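Local coordinates for phosphoethanolamine N-methyltransferase 1 (PDB 4KRG), which probably catalyses the S-adenosylmethionine-dependent N-methylation of phosphoethanolamine, the opening step of phosphocholine synthesis in a parasitic nematode, at residues 60-65 against 123-128; 87-92 against 107-112; 308-313 against 376-381; 404-409 against 460-465. All blocks are in the same frame, centred on the assembly; numbering follows the deposited sequence. Where two conformers were deposited one is given.

In the fold
Starting from the N terminus, strand 60-64 leads into the cofactor site, and contact 1 closes the loop from it to strand 122-126. Contact 2 falls entirely within that loop, joining the start of helix 89-98 to the end of strand 105-109. The two touch where Ile64 meets Ala112, and both hold S-adenosylhomocysteine. The chain then crosses to the other half of the molecule, with about 37 Å between the centres of contacts 1 and 3. There contact 3 brings the loop before helix 314-321 back to strand 372-378. Contact 4 follows in series, pairing strands 400-408 and 458-465, and adjoins contact 3 because strands 372-378 and 400-408 are neighbours.

Contact 1. Residues 60-65 against 123-128; sequences DVVDIG and DLVFTN. With SAH (S-adenosyl-L-homocysteine), chain D.
The S-adenosylhomocysteine site opens at the C-terminal ends of two parallel strands, where Asp63 pairs with Phe126 and Ile64 lies beside Thr127. The ladder is regular: Val62 N bonds to Leu124 O (3.0 Å), Phe126 N to Val62 O, and Ile64 N to Phe126 O. At the far end Asp60 O takes both Asp123 N and Leu124 N, while Asp123 OD2 accepts Asp60 N through its anti lone pair (3.1 Å) and also meets Arg151 in a salt bridge. This is the parallel core of a class I, Rossmann-like methyltransferase. On one side of it Val61 CG1 packs beside Leu124 CD2 (3.7 Å), and on the other Val62 CG1 meets Val125 CG2. Asp63 reaches along the first side with CG anti to its backbone N (chi1 177°), which sets OD1 in the plane of the Phe126 ring at its edge, 3.4 Å from CD2, with carboxylate and ring planes 86° apart; OD2 bonds to Thr72. Past the strands a water hydrogen-bonds to Ile64 O and accepts Asn128 N (2.7 Å). The ligand amino group, SAH N, donates to Gly65 O (2.9 Å) and Asn128 O, and Asn128 ND2 reaches SAH O (2.9 Å).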
# COMPACT_ATOMS: atom_id res chain seq x y z
N ASP A 60 -11.07 20.65 8.25
CA ASP A 60 -10.51 20.45 9.58
C ASP A 60 -9.72 19.14 9.63
O ASP A 60 -10.22 18.09 9.23
CB ASP A 60 -11.63 20.44 10.63
CG ASP A 60 -12.46 21.72 10.64
OD1 ASP A 60 -11.91 22.77 10.27
OD2 ASP A 60 -13.66 21.67 11.00
N VAL A 61 -8.50 19.22 10.14
CA VAL A 61 -7.58 18.09 10.15
C VAL A 61 -7.12 17.79 11.57
O VAL A 61 -6.90 18.70 12.36
CB VAL A 61 -6.32 18.38 9.29
CG1 VAL A 61 -5.41 17.18 9.24
CG2 VAL A 61 -6.72 18.80 7.89
N VAL A 62 -6.99 16.51 11.91
CA VAL A 62 -6.35 16.15 13.17
C VAL A 62 -5.10 15.34 12.87
O VAL A 62 -5.16 14.31 12.20
CB VAL A 62 -7.31 15.40 14.14
CG1 VAL A 62 -7.89 14.15 13.51
CG2 VAL A 62 -6.58 15.07 15.44
N ASP A 63 -3.96 15.84 13.33
CA ASP A 63 -2.66 15.19 13.11
C ASP A 63 -2.26 14.54 14.42
O ASP A 63 -1.83 15.22 15.34
CB ASP A 63 -1.62 16.22 12.64
CG ASP A 63 -0.23 15.62 12.47
OD1 ASP A 63 -0.05 14.38 12.56
OD2 ASP A 63 0.71 16.41 12.21
N ILE A 64 -2.41 13.22 14.49
CA ILE A 64 -2.22 12.48 15.73
C ILE A 64 -0.86 11.79 15.78
O ILE A 64 -0.52 11.02 14.90
CB ILE A 64 -3.33 11.43 15.90
CG1 ILE A 64 -4.70 12.10 15.79
CG2 ILE A 64 -3.20 10.71 17.23
CD1 ILE A 64 -5.85 11.14 15.87
N GLY A 65 -0.09 12.07 16.83
CA GLY A 65 1.29 11.60 16.91
C GLY A 65 2.18 12.52 16.09
O GLY A 65 3.15 12.09 15.48
N ASP A 123 -12.38 16.29 8.81
CA ASP A 123 -12.43 15.86 7.42
C ASP A 123 -11.26 14.96 7.08
O ASP A 123 -11.36 14.12 6.19
CB ASP A 123 -12.43 17.06 6.49
CG ASP A 123 -13.63 17.95 6.69
OD1 ASP A 123 -14.75 17.48 6.40
OD2 ASP A 123 -13.47 19.10 7.16
N LEU A 124 -10.15 15.15 7.78
CA LEU A 124 -8.96 14.33 7.59
C LEU A 124 -8.39 13.91 8.94
O LEU A 124 -8.16 14.75 9.80
CB LEU A 124 -7.90 15.08 6.80
CG LEU A 124 -6.54 14.39 6.62
CD1 LEU A 124 -6.67 13.13 5.77
CD2 LEU A 124 -5.52 15.33 5.99
N VAL A 125 -8.19 12.61 9.11
CA VAL A 125 -7.42 12.10 10.24
C VAL A 125 -6.05 11.75 9.67
O VAL A 125 -5.93 10.84 8.85
CB VAL A 125 -8.09 10.86 10.88
CG1 VAL A 125 -7.16 10.20 11.91
CG2 VAL A 125 -9.40 11.26 11.55
N PHE A 126 -5.04 12.50 10.07
CA PHE A 126 -3.71 12.31 9.51
C PHE A 126 -2.78 11.66 10.52
O PHE A 126 -2.63 12.16 11.64
CB PHE A 126 -3.10 13.64 9.07
CG PHE A 126 -1.72 13.49 8.49
CD1 PHE A 126 -1.54 13.23 7.14
CD2 PHE A 126 -0.59 13.61 9.30
CE1 PHE A 126 -0.27 13.08 6.60
CE2 PHE A 126 0.68 13.46 8.77
CZ PHE A 126 0.84 13.20 7.42
N THR A 127 -2.16 10.57 10.12
CA THR A 127 -1.13 9.96 10.93
C THR A 127 0.03 9.54 10.04
O THR A 127 -0.12 9.39 8.82
CB THR A 127 -1.64 8.72 11.69
OG1 THR A 127 -1.96 7.69 10.76
CG2 THR A 127 -2.86 9.06 12.54
N ASN A 128 1.20 9.37 10.64
CA ASN A 128 2.39 8.93 9.94
C ASN A 128 3.31 8.29 10.98
O ASN A 128 3.82 8.98 11.85
CB ASN A 128 3.07 10.12 9.23
CG ASN A 128 4.26 9.69 8.37
OD1 ASN A 128 4.09 9.28 7.22
ND2 ASN A 128 5.46 9.80 8.92
N SAH D . 4.36 11.52 12.89
CA SAH D . 5.57 12.32 13.10
CB SAH D . 6.42 11.64 14.23
CG SAH D . 6.75 10.17 13.95
SD SAH D . 7.53 9.28 15.33
C SAH D . 6.34 12.46 11.85
O SAH D . 6.36 11.55 11.04
OXT SAH D . 7.19 13.33 11.79
C5' SAH D . 6.18 8.87 16.46
C4' SAH D . 5.46 9.93 17.10
O4' SAH D . 4.18 9.42 17.57
C3' SAH D . 6.18 10.42 18.30
O3' SAH D . 6.01 11.81 18.40
C2' SAH D . 5.51 9.77 19.41
O2' SAH D . 5.62 10.53 20.58
C1' SAH D . 4.10 9.68 18.94
N9 SAH D . 3.29 8.62 19.63
C8 SAH D . 3.52 7.30 19.66
N7 SAH D . 2.47 6.73 20.26
C5 SAH D . 1.59 7.66 20.60
C6 SAH D . 0.34 7.63 21.25
N6 SAH D . -0.22 6.45 21.67
N1 SAH D . -0.31 8.80 21.44
C2 SAH D . 0.20 9.95 21.03
N3 SAH D . 1.39 10.02 20.42
C4 SAH D . 2.10 8.89 20.19
O HOH W 1 1.53 10.18 13.17

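Contact 2. Residues 87-92 against 107-112; sequences FIESFI and YQIGDA. With SAH (S-adenosyl-L-homocysteine), chain D.
Phe87 lies against Gly110 and Asp111 in the beta-alpha-beta unit of strand 81-86, helix 89-98 and strand 105-109, part of the Rossmann-like methyltransferase fold, and its ring forms one wall of the adenine pocket. Its CB rests on Gly110 O, 3.3 Å away. With chi1 at 72°, CG sits between the backbone N and the carbonyl carbon, which swings the ring over the base. From there CG lies near SAH C2, CD1 runs past Asp111 OD2, and CD2 comes to 3.4 Å from SAH C4. The purine covers one ring face, with SAH C5 above the ring centre; CE1 has that same C5 as its nearest ligand atom. CE2 approaches the ribose hydroxyl SAH O2', which lies at the ring edge, in plane, and CZ ends over SAH N7 (3.5 Å). Asp111 points the same way as Phe87, its carboxylate turned 86° from the ring; OD1 accepts SAH N6 as well as Val113 N, and OD2 makes a salt bridge to Arg13. Further along the helix Ile92 packs on the strand: its CD1 touches Gln108 O, and CG2 meets Ile109 CG1 at 3.9 Å. Ile109 CD1 lies against the CA and CB of Glu89. On the Watson-Crick edge of the adenine, Ala112 N donates to SAH N1 over 2.7 Å, with an N-H...N angle of 167°.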
# COMPACT_ATOMS: atom_id res chain seq x y z
N PHE A 87 1.96 12.41 22.66
CA PHE A 87 2.02 12.10 24.09
C PHE A 87 3.36 12.47 24.75
O PHE A 87 3.51 12.34 25.96
CB PHE A 87 1.51 10.68 24.42
CG PHE A 87 2.43 9.55 24.00
CD1 PHE A 87 2.22 8.28 24.50
CD2 PHE A 87 3.49 9.75 23.13
CE1 PHE A 87 3.04 7.24 24.15
CE2 PHE A 87 4.32 8.71 22.78
CZ PHE A 87 4.09 7.45 23.28
N ILE A 88 4.30 12.96 23.95
CA ILE A 88 5.54 13.50 24.50
C ILE A 88 5.50 15.02 24.56
O ILE A 88 5.41 15.69 23.53
CB ILE A 88 6.77 13.06 23.69
CG1 ILE A 88 6.92 11.53 23.72
CG2 ILE A 88 8.01 13.72 24.25
CD1 ILE A 88 7.08 10.97 25.10
N GLU A 89 5.57 15.55 25.78
CA GLU A 89 5.41 16.97 26.05
C GLU A 89 6.40 17.88 25.33
O GLU A 89 6.01 18.88 24.73
CB GLU A 89 5.48 17.21 27.55
CG GLU A 89 5.84 18.63 27.93
CD GLU A 89 5.98 18.80 29.43
OE1 GLU A 89 5.37 18.00 30.17
OE2 GLU A 89 6.70 19.72 29.86
N SER A 90 7.69 17.54 25.39
CA SER A 90 8.70 18.39 24.77
C SER A 90 8.53 18.46 23.26
O SER A 90 8.85 19.47 22.64
CB SER A 90 10.11 17.91 25.13
OG SER A 90 10.64 17.07 24.13
N PHE A 91 8.01 17.40 22.66
CA PHE A 91 7.77 17.39 21.22
C PHE A 91 6.72 18.43 20.86
O PHE A 91 6.91 19.23 19.95
CB PHE A 91 7.36 15.99 20.72
CG PHE A 91 8.46 14.96 20.79
CD1 PHE A 91 9.77 15.32 21.09
CD2 PHE A 91 8.18 13.62 20.54
CE1 PHE A 91 10.78 14.36 21.14
CE2 PHE A 91 9.19 12.67 20.59
CZ PHE A 91 10.48 13.04 20.89
N ILE A 92 5.61 18.41 21.60
CA ILE A 92 4.54 19.39 21.41
C ILE A 92 5.08 20.80 21.65
O ILE A 92 4.72 21.75 20.93
CB ILE A 92 3.34 19.12 22.34
CG1 ILE A 92 2.46 18.01 21.76
CG2 ILE A 92 2.52 20.37 22.55
CD1 ILE A 92 1.84 18.34 20.41
N TYR A 107 -3.11 22.69 19.93
CA TYR A 107 -2.16 21.70 20.43
C TYR A 107 -2.71 20.89 21.60
O TYR A 107 -3.39 21.42 22.47
CB TYR A 107 -0.86 22.37 20.88
CG TYR A 107 -0.18 23.12 19.78
CD1 TYR A 107 0.64 22.46 18.87
CD2 TYR A 107 -0.36 24.49 19.63
CE1 TYR A 107 1.26 23.15 17.85
CE2 TYR A 107 0.27 25.18 18.61
CZ TYR A 107 1.08 24.50 17.72
OH TYR A 107 1.71 25.17 16.71
N GLN A 108 -2.39 19.61 21.63
CA GLN A 108 -2.80 18.81 22.77
C GLN A 108 -1.72 17.82 23.14
O GLN A 108 -1.07 17.26 22.27
CB GLN A 108 -4.11 18.08 22.47
CG GLN A 108 -4.59 17.21 23.61
CD GLN A 108 -6.02 16.77 23.44
OE1 GLN A 108 -6.94 17.60 23.35
NE2 GLN A 108 -6.23 15.47 23.40
N ILE A 109 -1.51 17.63 24.44
CA ILE A 109 -0.62 16.59 24.91
C ILE A 109 -1.48 15.48 25.47
O ILE A 109 -2.28 15.70 26.38
CB ILE A 109 0.32 17.11 26.02
CG1 ILE A 109 1.12 18.31 25.53
CG2 ILE A 109 1.26 16.01 26.48
CD1 ILE A 109 1.86 19.06 26.63
N GLY A 110 -1.34 14.28 24.93
CA GLY A 110 -2.10 13.13 25.39
C GLY A 110 -1.86 11.91 24.54
O GLY A 110 -1.30 11.99 23.44
N ASP A 111 -2.28 10.76 25.04
CA ASP A 111 -2.13 9.51 24.31
C ASP A 111 -3.27 9.37 23.30
O ASP A 111 -4.42 9.65 23.62
CB ASP A 111 -2.13 8.34 25.29
CG ASP A 111 -1.68 7.04 24.65
OD1 ASP A 111 -2.26 6.65 23.62
OD2 ASP A 111 -0.74 6.41 25.19
N ALA A 112 -2.94 8.93 22.09
CA ALA A 112 -3.92 8.72 21.03
C ALA A 112 -5.00 7.71 21.45
O ALA A 112 -6.14 7.77 20.98
CB ALA A 112 -3.22 8.23 19.77
N SAH D . 4.36 11.52 12.89
CA SAH D . 5.57 12.32 13.10
CB SAH D . 6.42 11.64 14.23
CG SAH D . 6.75 10.17 13.95
SD SAH D . 7.53 9.28 15.33
C SAH D . 6.34 12.46 11.85
O SAH D . 6.36 11.55 11.04
OXT SAH D . 7.19 13.33 11.79
C5' SAH D . 6.18 8.87 16.46
C4' SAH D . 5.46 9.93 17.10
O4' SAH D . 4.18 9.42 17.57
C3' SAH D . 6.18 10.42 18.30
O3' SAH D . 6.01 11.81 18.40
C2' SAH D . 5.51 9.77 19.41
O2' SAH D . 5.62 10.53 20.58
C1' SAH D . 4.10 9.68 18.94
N9 SAH D . 3.29 8.62 19.63
C8 SAH D . 3.52 7.30 19.66
N7 SAH D . 2.47 6.73 20.26
C5 SAH D . 1.59 7.66 20.60
C6 SAH D . 0.34 7.63 21.25
N6 SAH D . -0.22 6.45 21.67
N1 SAH D . -0.31 8.80 21.44
C2 SAH D . 0.20 9.95 21.03
N3 SAH D . 1.39 10.02 20.42
C4 SAH D . 2.10 8.89 20.19

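Contact 3. Residues 308-313 against 376-381; sequences PFLHVN and VATELL
Val376 meets Val312 as strand 372-378 nears its end: CG1 of Val376 lies 3.8 Å from Val312 CG2, the two side chains crossing at a slant, with Phe283 of helix 280-283 packed against both. Ala377 turns its methyl away from the loop toward Leu404 and presents its backbone to Val312. At Thr378 the side chain faces the loop again and divides its duties. Its CG2 sits 4.0 Å from Val312 CG2 and also near Leu310 CD1, while OG1, held between the backbone N and the carbonyl carbon (chi1 51°), is turned to a buried bridge. A water donates to Leu310 O (2.8 Å) and to Glu379 OE1 (2.7 Å) and accepts from Thr378 OG1, so one molecule joins the loop backbone to two consecutive side chains. Glu379, at the N-cap position of helix 380-383, stretches out from CG (chi2 180°). Leu310 CD2 lies across that aliphatic part, 3.5 Å from Glu379 CG. The carboxylate beyond is fixed from the loop as well, OE1 by Gln305 N and OE2 by Arg306 N. Leu380 and Leu381 then carry the chain into the helix and away toward strand 400-408. The loop 308-313, which follows strand 297-302, thus packs against the end of the neighbouring parallel strand, an arrangement typical of Rossmann-like methyltransferase folds, where the loop after the first strand lies beside the end of the fourth; this second half of the chain has the strand order of that fold.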
# COMPACT_ATOMS: atom_id res chain seq x y z
N PRO A 308 -2.28 -18.01 -8.00
CA PRO A 308 -1.33 -17.05 -7.42
C PRO A 308 -0.04 -16.95 -8.23
O PRO A 308 0.68 -15.95 -8.15
CB PRO A 308 -1.03 -17.66 -6.04
CG PRO A 308 -1.33 -19.11 -6.19
CD PRO A 308 -2.48 -19.19 -7.15
N PHE A 309 0.23 -17.97 -9.03
CA PHE A 309 1.46 -18.04 -9.81
C PHE A 309 1.33 -17.41 -11.19
O PHE A 309 2.31 -17.29 -11.92
CB PHE A 309 1.91 -19.50 -9.93
CG PHE A 309 2.01 -20.19 -8.60
CD1 PHE A 309 2.84 -19.69 -7.61
CD2 PHE A 309 1.27 -21.33 -8.34
CE1 PHE A 309 2.92 -20.31 -6.38
CE2 PHE A 309 1.36 -21.96 -7.12
CZ PHE A 309 2.19 -21.45 -6.13
N LEU A 310 0.11 -17.00 -11.55
CA LEU A 310 -0.11 -16.33 -12.82
C LEU A 310 0.14 -14.83 -12.65
O LEU A 310 -0.70 -14.09 -12.14
CB LEU A 310 -1.53 -16.58 -13.33
CG LEU A 310 -1.92 -15.98 -14.69
CD1 LEU A 310 -0.90 -16.37 -15.75
CD2 LEU A 310 -3.30 -16.44 -15.10
N HIS A 311 1.33 -14.40 -13.07
CA HIS A 311 1.71 -12.99 -12.98
C HIS A 311 2.90 -12.70 -13.89
O HIS A 311 3.38 -13.58 -14.60
CB HIS A 311 2.02 -12.59 -11.53
CG HIS A 311 3.28 -13.20 -10.99
ND1 HIS A 311 4.14 -12.52 -10.16
CD2 HIS A 311 3.81 -14.44 -11.15
CE1 HIS A 311 5.15 -13.30 -9.83
NE2 HIS A 311 4.98 -14.47 -10.42
N VAL A 312 3.35 -11.46 -13.85
CA VAL A 312 4.44 -10.97 -14.69
C VAL A 312 5.67 -10.82 -13.82
O VAL A 312 5.59 -10.30 -12.71
CB VAL A 312 4.09 -9.58 -15.27
CG1 VAL A 312 5.28 -8.97 -16.00
CG2 VAL A 312 2.88 -9.66 -16.18
N ASN A 313 6.81 -11.29 -14.32
CA ASN A 313 8.07 -11.17 -13.59
C ASN A 313 8.64 -9.78 -13.83
O ASN A 313 9.48 -9.58 -14.71
CB ASN A 313 9.05 -12.25 -14.05
CG ASN A 313 10.28 -12.33 -13.19
OD1 ASN A 313 10.57 -11.42 -12.40
ND2 ASN A 313 11.02 -13.42 -13.33
N VAL A 376 1.88 -4.45 -19.79
CA VAL A 376 2.02 -5.90 -19.78
C VAL A 376 1.10 -6.41 -18.68
O VAL A 376 1.16 -5.91 -17.55
CB VAL A 376 3.46 -6.34 -19.49
CG1 VAL A 376 3.58 -7.86 -19.51
CG2 VAL A 376 4.43 -5.71 -20.49
N ALA A 377 0.24 -7.38 -18.98
CA ALA A 377 -0.73 -7.83 -17.99
C ALA A 377 -1.12 -9.28 -18.14
O ALA A 377 -1.09 -9.82 -19.25
CB ALA A 377 -1.97 -6.95 -18.03
N THR A 378 -1.49 -9.89 -17.02
CA THR A 378 -2.07 -11.22 -17.02
C THR A 378 -3.54 -11.07 -16.61
O THR A 378 -3.84 -10.24 -15.76
CB THR A 378 -1.32 -12.17 -16.04
OG1 THR A 378 -1.22 -11.56 -14.75
CG2 THR A 378 0.09 -12.49 -16.55
N GLU A 379 -4.44 -11.83 -17.22
CA GLU A 379 -5.86 -11.85 -16.83
C GLU A 379 -6.62 -10.53 -16.94
O GLU A 379 -7.58 -10.31 -16.20
CB GLU A 379 -6.03 -12.37 -15.40
CG GLU A 379 -5.62 -13.78 -15.17
CD GLU A 379 -5.82 -14.21 -13.73
OE1 GLU A 379 -5.13 -13.65 -12.84
OE2 GLU A 379 -6.67 -15.08 -13.48
N LEU A 380 -6.22 -9.65 -17.86
CA LEU A 380 -6.92 -8.37 -18.01
C LEU A 380 -8.37 -8.52 -18.46
O LEU A 380 -9.28 -8.06 -17.78
CB LEU A 380 -6.18 -7.45 -18.98
CG LEU A 380 -6.80 -6.06 -19.15
CD1 LEU A 380 -6.56 -5.20 -17.90
CD2 LEU A 380 -6.27 -5.37 -20.39
N LEU A 381 -8.57 -9.16 -19.61
CA LEU A 381 -9.91 -9.36 -20.16
C LEU A 381 -10.73 -10.29 -19.27
O LEU A 381 -11.95 -10.15 -19.17
CB LEU A 381 -9.84 -9.92 -21.58
CG LEU A 381 -8.82 -9.31 -22.54
CD1 LEU A 381 -8.91 -9.97 -23.91
CD2 LEU A 381 -9.03 -7.83 -22.67
O HOH W 2 -2.75 -12.32 -12.96

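Contact 4. Residues 404-409 against 460-465; sequences LLEPVS and LLIKAS
Leu404 and Ile462 form a hydrogen-bonded antiparallel pair, with Leu404 N to Ile462 O and Ile462 N to Leu404 O both at 2.7 Å. Two residues on, Glu406 and Leu460 repeat the pattern, Glu406 N reaching Leu460 O at 2.8 Å and Leu460 N returning to Glu406 O. Between them Leu405 and Leu461 make a non-hydrogen-bonded pair, where CA-H...O contacts run from Leu461 CA to Leu404 O and from Leu405 CA to Leu460 O. Their side chains share one face. Each keeps CG anti to the backbone N (chi1 -179° and -174°), which lays a methyl along the opposing backbone: Leu405 CD1 is 3.5 Å from Leu460 O, and Leu461 CD1 comes to 3.7 Å from Leu404 O. On the other face Ile462 CD1 touches Glu406 CG (4.1 Å), and Val408 CG1 meets Leu460 CD1 at 3.9 Å with the two side chains at about a right angle. Helix 413-422 covers this face, Met420 resting on Leu404 and Ile462. Strand 400-408 is held from its other edge by strand 372-378, through backbone bonds of Leu405 with Ala377 and Glu379. The antiparallel pairing of 458-465 with 400-408 matches the reversed last strand of class I methyltransferase folds. Glu406 bends back at chi2 (-66°), carrying its buried carboxylate to the start of helix 380-383, where OE2 accepts Leu381 N and OE1 accepts Ala382 N. Two amide donors at a helix N terminus would probably favour the ionised carboxylate and offset the cost of burying its charge.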
# COMPACT_ATOMS: atom_id res chain seq x y z
N LEU A 404 -0.91 -9.00 -23.66
CA LEU A 404 -1.78 -9.64 -22.68
C LEU A 404 -1.63 -11.15 -22.74
O LEU A 404 -1.64 -11.73 -23.81
CB LEU A 404 -3.24 -9.28 -22.95
CG LEU A 404 -3.54 -7.80 -23.15
CD1 LEU A 404 -5.00 -7.62 -23.53
CD2 LEU A 404 -3.22 -7.01 -21.90
N LEU A 405 -1.49 -11.78 -21.58
CA LEU A 405 -1.60 -13.23 -21.48
C LEU A 405 -2.95 -13.52 -20.84
O LEU A 405 -3.26 -12.97 -19.78
CB LEU A 405 -0.46 -13.83 -20.65
CG LEU A 405 -0.42 -15.36 -20.48
CD1 LEU A 405 -0.36 -16.07 -21.83
CD2 LEU A 405 0.77 -15.75 -19.61
N GLU A 406 -3.76 -14.33 -21.50
CA GLU A 406 -5.14 -14.52 -21.05
C GLU A 406 -5.52 -15.98 -20.88
O GLU A 406 -5.37 -16.76 -21.81
CB GLU A 406 -6.10 -13.86 -22.03
CG GLU A 406 -6.04 -12.35 -22.04
CD GLU A 406 -6.52 -11.76 -20.73
OE1 GLU A 406 -7.37 -12.38 -20.05
OE2 GLU A 406 -6.04 -10.66 -20.38
N PRO A 407 -6.05 -16.34 -19.70
CA PRO A 407 -6.64 -17.67 -19.54
C PRO A 407 -8.03 -17.73 -20.19
O PRO A 407 -8.85 -16.84 -20.01
CB PRO A 407 -6.76 -17.81 -18.02
CG PRO A 407 -6.92 -16.42 -17.53
CD PRO A 407 -6.07 -15.57 -18.44
N VAL A 408 -8.26 -18.77 -20.98
CA VAL A 408 -9.56 -18.95 -21.63
C VAL A 408 -9.96 -20.42 -21.55
O VAL A 408 -9.15 -21.27 -21.20
CB VAL A 408 -9.53 -18.53 -23.11
CG1 VAL A 408 -9.11 -17.08 -23.25
CG2 VAL A 408 -8.61 -19.45 -23.92
N SER A 409 -11.21 -20.70 -21.89
CA SER A 409 -11.67 -22.07 -22.07
C SER A 409 -11.69 -22.33 -23.57
O SER A 409 -10.66 -22.65 -24.17
CB SER A 409 -13.05 -22.28 -21.46
OG SER A 409 -12.99 -22.22 -20.04
N LEU A 460 -4.13 -17.49 -24.33
CA LEU A 460 -3.90 -16.68 -25.51
C LEU A 460 -2.87 -15.62 -25.18
O LEU A 460 -2.88 -15.04 -24.09
CB LEU A 460 -5.20 -16.00 -25.96
CG LEU A 460 -6.39 -16.88 -26.32
CD1 LEU A 460 -7.60 -16.02 -26.64
CD2 LEU A 460 -6.05 -17.79 -27.49
N LEU A 461 -1.98 -15.36 -26.12
CA LEU A 461 -1.02 -14.28 -25.98
C LEU A 461 -1.42 -13.24 -27.00
O LEU A 461 -1.48 -13.52 -28.20
CB LEU A 461 0.39 -14.79 -26.27
CG LEU A 461 1.56 -13.82 -26.03
CD1 LEU A 461 1.58 -13.35 -24.59
CD2 LEU A 461 2.87 -14.51 -26.39
N ILE A 462 -1.72 -12.04 -26.53
CA ILE A 462 -2.26 -10.99 -27.39
C ILE A 462 -1.36 -9.75 -27.38
O ILE A 462 -0.87 -9.34 -26.32
CB ILE A 462 -3.69 -10.62 -26.95
CG1 ILE A 462 -4.56 -11.88 -26.89
CG2 ILE A 462 -4.29 -9.58 -27.90
CD1 ILE A 462 -5.81 -11.73 -26.07
N LYS A 463 -1.14 -9.17 -28.56
CA LYS A 463 -0.41 -7.92 -28.69
C LYS A 463 -1.28 -6.94 -29.45
O LYS A 463 -1.95 -7.33 -30.41
CB LYS A 463 0.90 -8.15 -29.46
CG LYS A 463 1.88 -9.10 -28.79
CD LYS A 463 3.01 -9.51 -29.72
CE LYS A 463 3.76 -8.31 -30.29
NZ LYS A 463 4.33 -7.44 -29.23
N ALA A 464 -1.29 -5.69 -29.02
CA ALA A 464 -2.02 -4.63 -29.71
C ALA A 464 -1.46 -3.27 -29.31
O ALA A 464 -0.44 -3.18 -28.63
CB ALA A 464 -3.51 -4.70 -29.40
N SER A 465 -2.12 -2.21 -29.75
CA SER A 465 -1.74 -0.87 -29.33
C SER A 465 -2.98 -0.01 -29.31
O SER A 465 -4.05 -0.45 -29.74
CB SER A 465 -0.70 -0.27 -30.27
OG SER A 465 -1.26 0.03 -31.53